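Local coordinates for hypothetical protein TM1553 (Thermotoga maritima, PDB 1VRM) that probably transfers FMN from FAD onto target proteins as an ApbE-family flavin transferase, at residues H248-A259 and T280-K288. Sequence-based numbering, arbitrary orientation.
Sequences HHILDPSTGYPA and TAGFVMAGK
I250 and F283 give a compact example of how an irregular loop can be fastened to a helix: a methyl group sits on an aromatic face while one salt bridge secures the far margin. I250 CD1 lies 3.7 Å from the centroid of the F283 ring, almost on its normal, a CH-pi contact. I250 CG2 reaches F283 CD1 at 3.6 Å and also touches V284 CG2. F283 also turns an edge toward the face of H248, an offset T-shaped pair with planes at 79°, and A259 CB packs against F283 CE1 at 3.9 Å. At that margin K288, extended beyond CG, brings NZ to D252 OD2 at 2.8 Å in a salt bridge, meeting the carboxylate from above its plane.

The second shell fixes these groups. H248 uses both ring nitrogens, ND1 accepting from I250 N and NE2 donating to A259 O (2.8 Å), which ties the two ends of the loop together and sets the imidazole's rotation. With CG anti to the backbone N (chi1 -176°), D252 sends OD1 to S254 N at 2.9 Å, an Asx turn, and S254 OG donates to the same oxygen. Replacing D252 by an alanine is likely to leave the K288 ammonium without this carboxylate and the turn without its side-chain acceptor.

An unidentified ligand, probably from the crystallisation liquor, is hydrogen-bonded to H249 NE2, L251 O and T280 OG1, and may mark a pocket beside this junction. The loop, which joins strands 245-248 and 262-269, lodges L251 and P258 against helix 108-114, while F283 on helix 272-296 also packs on V262 and V265 of strand 262-269.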
loop_
_atom_site.group_PDB
_atom_site.type_symbol
_atom_site.label_atom_id
_atom_site.label_comp_id
_atom_site.label_asym_id
_atom_site.label_seq_id
_atom_site.Cartn_x
_atom_site.Cartn_y
_atom_site.Cartn_z
ATOM N N HIS A 248 -9.944 -6.107 -10.866
ATOM C CA HIS A 248 -9.146 -5.114 -10.144
ATOM C C HIS A 248 -7.790 -5.750 -9.737
ATOM O O HIS A 248 -7.596 -6.976 -9.848
ATOM C CB HIS A 248 -9.913 -4.621 -8.932
ATOM C CG HIS A 248 -10.192 -5.687 -7.940
ATOM N ND1 HIS A 248 -9.230 -6.151 -7.062
ATOM C CD2 HIS A 248 -11.317 -6.398 -7.692
ATOM C CE1 HIS A 248 -9.763 -7.119 -6.333
ATOM N NE2 HIS A 248 -11.032 -7.264 -6.672
ATOM N N HIS A 249 -6.878 -4.891 -9.286
ATOM C CA HIS A 249 -5.469 -5.256 -9.131
ATOM C C HIS A 249 -5.136 -5.980 -7.837
ATOM O O HIS A 249 -3.988 -6.386 -7.633
ATOM C CB HIS A 249 -4.600 -3.996 -9.246
ATOM C CG HIS A 249 -4.510 -3.237 -7.970
ATOM N ND1 HIS A 249 -5.592 -2.589 -7.411
ATOM C CD2 HIS A 249 -3.484 -3.090 -7.091
ATOM C CE1 HIS A 249 -5.224 -2.021 -6.274
ATOM N NE2 HIS A 249 -3.951 -2.314 -6.056
ATOM N N ILE A 250 -6.115 -6.116 -6.954
ATOM C CA ILE A 250 -5.862 -6.784 -5.659
ATOM C C ILE A 250 -6.114 -8.273 -5.834
ATOM O O ILE A 250 -7.179 -8.831 -5.561
ATOM C CB ILE A 250 -6.661 -6.231 -4.490
ATOM C CG1 ILE A 250 -6.542 -4.708 -4.446
ATOM C CG2 ILE A 250 -6.149 -6.845 -3.163
ATOM C CD1 ILE A 250 -7.482 -4.043 -3.456
ATOM N N LEU A 251 -5.059 -8.944 -6.291
ATOM C CA LEU A 251 -5.146 -10.384 -6.529
ATOM C C LEU A 251 -4.999 -11.164 -5.239
ATOM O O LEU A 251 -4.226 -10.788 -4.343
ATOM C CB LEU A 251 -4.053 -10.803 -7.529
ATOM C CG LEU A 251 -4.027 -10.058 -8.868
ATOM C CD1 LEU A 251 -2.911 -10.575 -9.834
ATOM C CD2 LEU A 251 -5.329 -10.129 -9.597
ATOM N N ASP A 252 -5.757 -12.226 -5.125
ATOM C CA ASP A 252 -5.537 -13.245 -4.088
ATOM C C ASP A 252 -4.308 -14.077 -4.524
ATOM O O ASP A 252 -4.350 -14.800 -5.500
ATOM C CB ASP A 252 -6.785 -14.103 -3.941
ATOM C CG ASP A 252 -6.659 -15.120 -2.817
ATOM O OD1 ASP A 252 -5.508 -15.462 -2.426
ATOM O OD2 ASP A 252 -7.732 -15.592 -2.362
ATOM N N PRO A 253 -3.192 -13.957 -3.780
ATOM C CA PRO A 253 -2.021 -14.701 -4.236
ATOM C C PRO A 253 -2.146 -16.209 -4.264
ATOM O O PRO A 253 -1.340 -16.856 -4.959
ATOM C CB PRO A 253 -0.928 -14.295 -3.224
ATOM C CG PRO A 253 -1.370 -12.960 -2.745
ATOM C CD PRO A 253 -2.847 -13.129 -2.610
ATOM N N SER A 254 -3.156 -16.757 -3.592
ATOM C CA SER A 254 -3.344 -18.218 -3.564
ATOM C C SER A 254 -4.166 -18.681 -4.761
ATOM O O SER A 254 -4.132 -19.863 -5.082
ATOM C CB SER A 254 -4.009 -18.651 -2.248
ATOM O OG SER A 254 -5.361 -18.199 -2.185
ATOM N N THR A 255 -4.915 -17.780 -5.414
ATOM C CA THR A 255 -5.757 -18.172 -6.548
ATOM C C THR A 255 -5.326 -17.567 -7.880
ATOM O O THR A 255 -5.622 -18.121 -8.944
ATOM C CB THR A 255 -7.214 -17.761 -6.347
ATOM O OG1 THR A 255 -7.388 -16.357 -6.525
ATOM C CG2 THR A 255 -7.675 -18.203 -4.972
ATOM N N GLY A 256 -4.667 -16.416 -7.801
ATOM C CA GLY A 256 -4.286 -15.682 -9.014
ATOM C C GLY A 256 -5.376 -14.852 -9.673
ATOM O O GLY A 256 -5.144 -14.301 -10.735
ATOM N N TYR A 257 -6.543 -14.734 -9.027
ATOM C CA TYR A 257 -7.650 -13.934 -9.530
ATOM C C TYR A 257 -7.876 -12.753 -8.546
ATOM O O TYR A 257 -7.472 -12.827 -7.362
ATOM C CB TYR A 257 -8.931 -14.762 -9.655
ATOM C CG TYR A 257 -8.956 -15.740 -10.797
ATOM C CD1 TYR A 257 -8.474 -17.036 -10.642
ATOM C CD2 TYR A 257 -9.433 -15.338 -12.034
ATOM C CE1 TYR A 257 -8.506 -17.945 -11.735
ATOM C CE2 TYR A 257 -9.463 -16.225 -13.128
ATOM C CZ TYR A 257 -8.997 -17.521 -12.956
ATOM O OH TYR A 257 -9.027 -18.385 -14.063
ATOM N N PRO A 258 -8.522 -11.672 -9.010
ATOM C CA PRO A 258 -8.928 -10.592 -8.137
ATOM C C PRO A 258 -9.670 -11.141 -6.958
ATOM O O PRO A 258 -10.529 -12.017 -7.085
ATOM C CB PRO A 258 -9.817 -9.712 -9.034
ATOM C CG PRO A 258 -9.288 -9.938 -10.390
ATOM C CD PRO A 258 -8.955 -11.413 -10.401
ATOM N N ALA A 259 -9.329 -10.656 -5.780
ATOM C CA ALA A 259 -10.031 -11.100 -4.582
ATOM C C ALA A 259 -11.482 -10.563 -4.628
ATOM O O ALA A 259 -11.683 -9.415 -5.012
ATOM C CB ALA A 259 -9.309 -10.561 -3.364
ATOM N N THR A 280 -4.190 -4.378 2.257
ATOM C CA THR A 280 -4.175 -5.322 1.156
ATOM C C THR A 280 -4.512 -6.716 1.665
ATOM O O THR A 280 -5.358 -7.406 1.126
ATOM C CB THR A 280 -2.776 -5.281 0.475
ATOM O OG1 THR A 280 -2.555 -3.949 -0.051
ATOM C CG2 THR A 280 -2.657 -6.307 -0.633
ATOM N N ALA A 281 -3.817 -7.150 2.715
ATOM C CA ALA A 281 -4.068 -8.482 3.257
ATOM C C ALA A 281 -5.523 -8.640 3.724
ATOM O O ALA A 281 -6.166 -9.652 3.493
ATOM C CB ALA A 281 -3.164 -8.763 4.443
ATOM N N GLY A 282 -6.018 -7.624 4.419
ATOM C CA GLY A 282 -7.418 -7.672 4.913
ATOM C C GLY A 282 -8.418 -7.741 3.779
ATOM O O GLY A 282 -9.446 -8.441 3.871
ATOM N N PHE A 283 -8.160 -7.016 2.706
ATOM C CA PHE A 283 -9.025 -7.067 1.518
ATOM C C PHE A 283 -9.119 -8.515 0.989
ATOM O O PHE A 283 -10.178 -9.028 0.729
ATOM C CB PHE A 283 -8.486 -6.177 0.433
ATOM C CG PHE A 283 -9.431 -6.011 -0.738
ATOM C CD1 PHE A 283 -9.464 -6.989 -1.729
ATOM C CD2 PHE A 283 -10.256 -4.919 -0.846
ATOM C CE1 PHE A 283 -10.303 -6.855 -2.829
ATOM C CE2 PHE A 283 -11.123 -4.785 -1.932
ATOM C CZ PHE A 283 -11.130 -5.757 -2.924
ATOM N N VAL A 284 -7.971 -9.158 0.835
ATOM C CA VAL A 284 -7.908 -10.525 0.364
ATOM C C VAL A 284 -8.561 -11.506 1.335
ATOM O O VAL A 284 -9.191 -12.447 0.913
ATOM C CB VAL A 284 -6.453 -10.951 0.095
ATOM C CG1 VAL A 284 -6.346 -12.467 -0.139
ATOM C CG2 VAL A 284 -5.811 -10.105 -1.030
HETATM N N MSE A 285 -8.359 -11.328 2.634
HETATM C CA MSE A 285 -8.858 -12.292 3.605
HETATM C C MSE A 285 -10.340 -12.104 3.934
HETATM O O MSE A 285 -10.993 -13.054 4.381
HETATM C CB MSE A 285 -8.021 -12.168 4.874
HETATM C CG MSE A 285 -6.628 -12.678 4.664
HETATM SE SE MSE A 285 -5.549 -12.510 6.297
HETATM C CE MSE A 285 -6.368 -14.209 7.207
ATOM N N ALA A 286 -10.841 -10.891 3.782
ATOM C CA ALA A 286 -12.207 -10.571 4.283
ATOM C C ALA A 286 -13.311 -11.198 3.424
ATOM O O ALA A 286 -14.456 -11.345 3.869
ATOM C CB ALA A 286 -12.418 -9.098 4.391
ATOM N N GLY A 287 -12.997 -11.545 2.185
ATOM C CA GLY A 287 -13.991 -12.200 1.356
ATOM C C GLY A 287 -14.171 -13.661 1.718
ATOM O O GLY A 287 -15.102 -14.296 1.234
ATOM N N LYS A 288 -13.320 -14.200 2.585
ATOM C CA LYS A 288 -13.445 -15.587 3.034
ATOM C C LYS A 288 -14.069 -15.708 4.443
ATOM O O LYS A 288 -14.928 -16.549 4.661
ATOM C CB LYS A 288 -12.086 -16.260 3.022
ATOM C CG LYS A 288 -11.404 -16.228 1.640
ATOM C CD LYS A 288 -9.905 -16.287 1.742
ATOM C CE LYS A 288 -9.288 -16.012 0.363
ATOM N NZ LYS A 288 -7.825 -15.977 0.448
#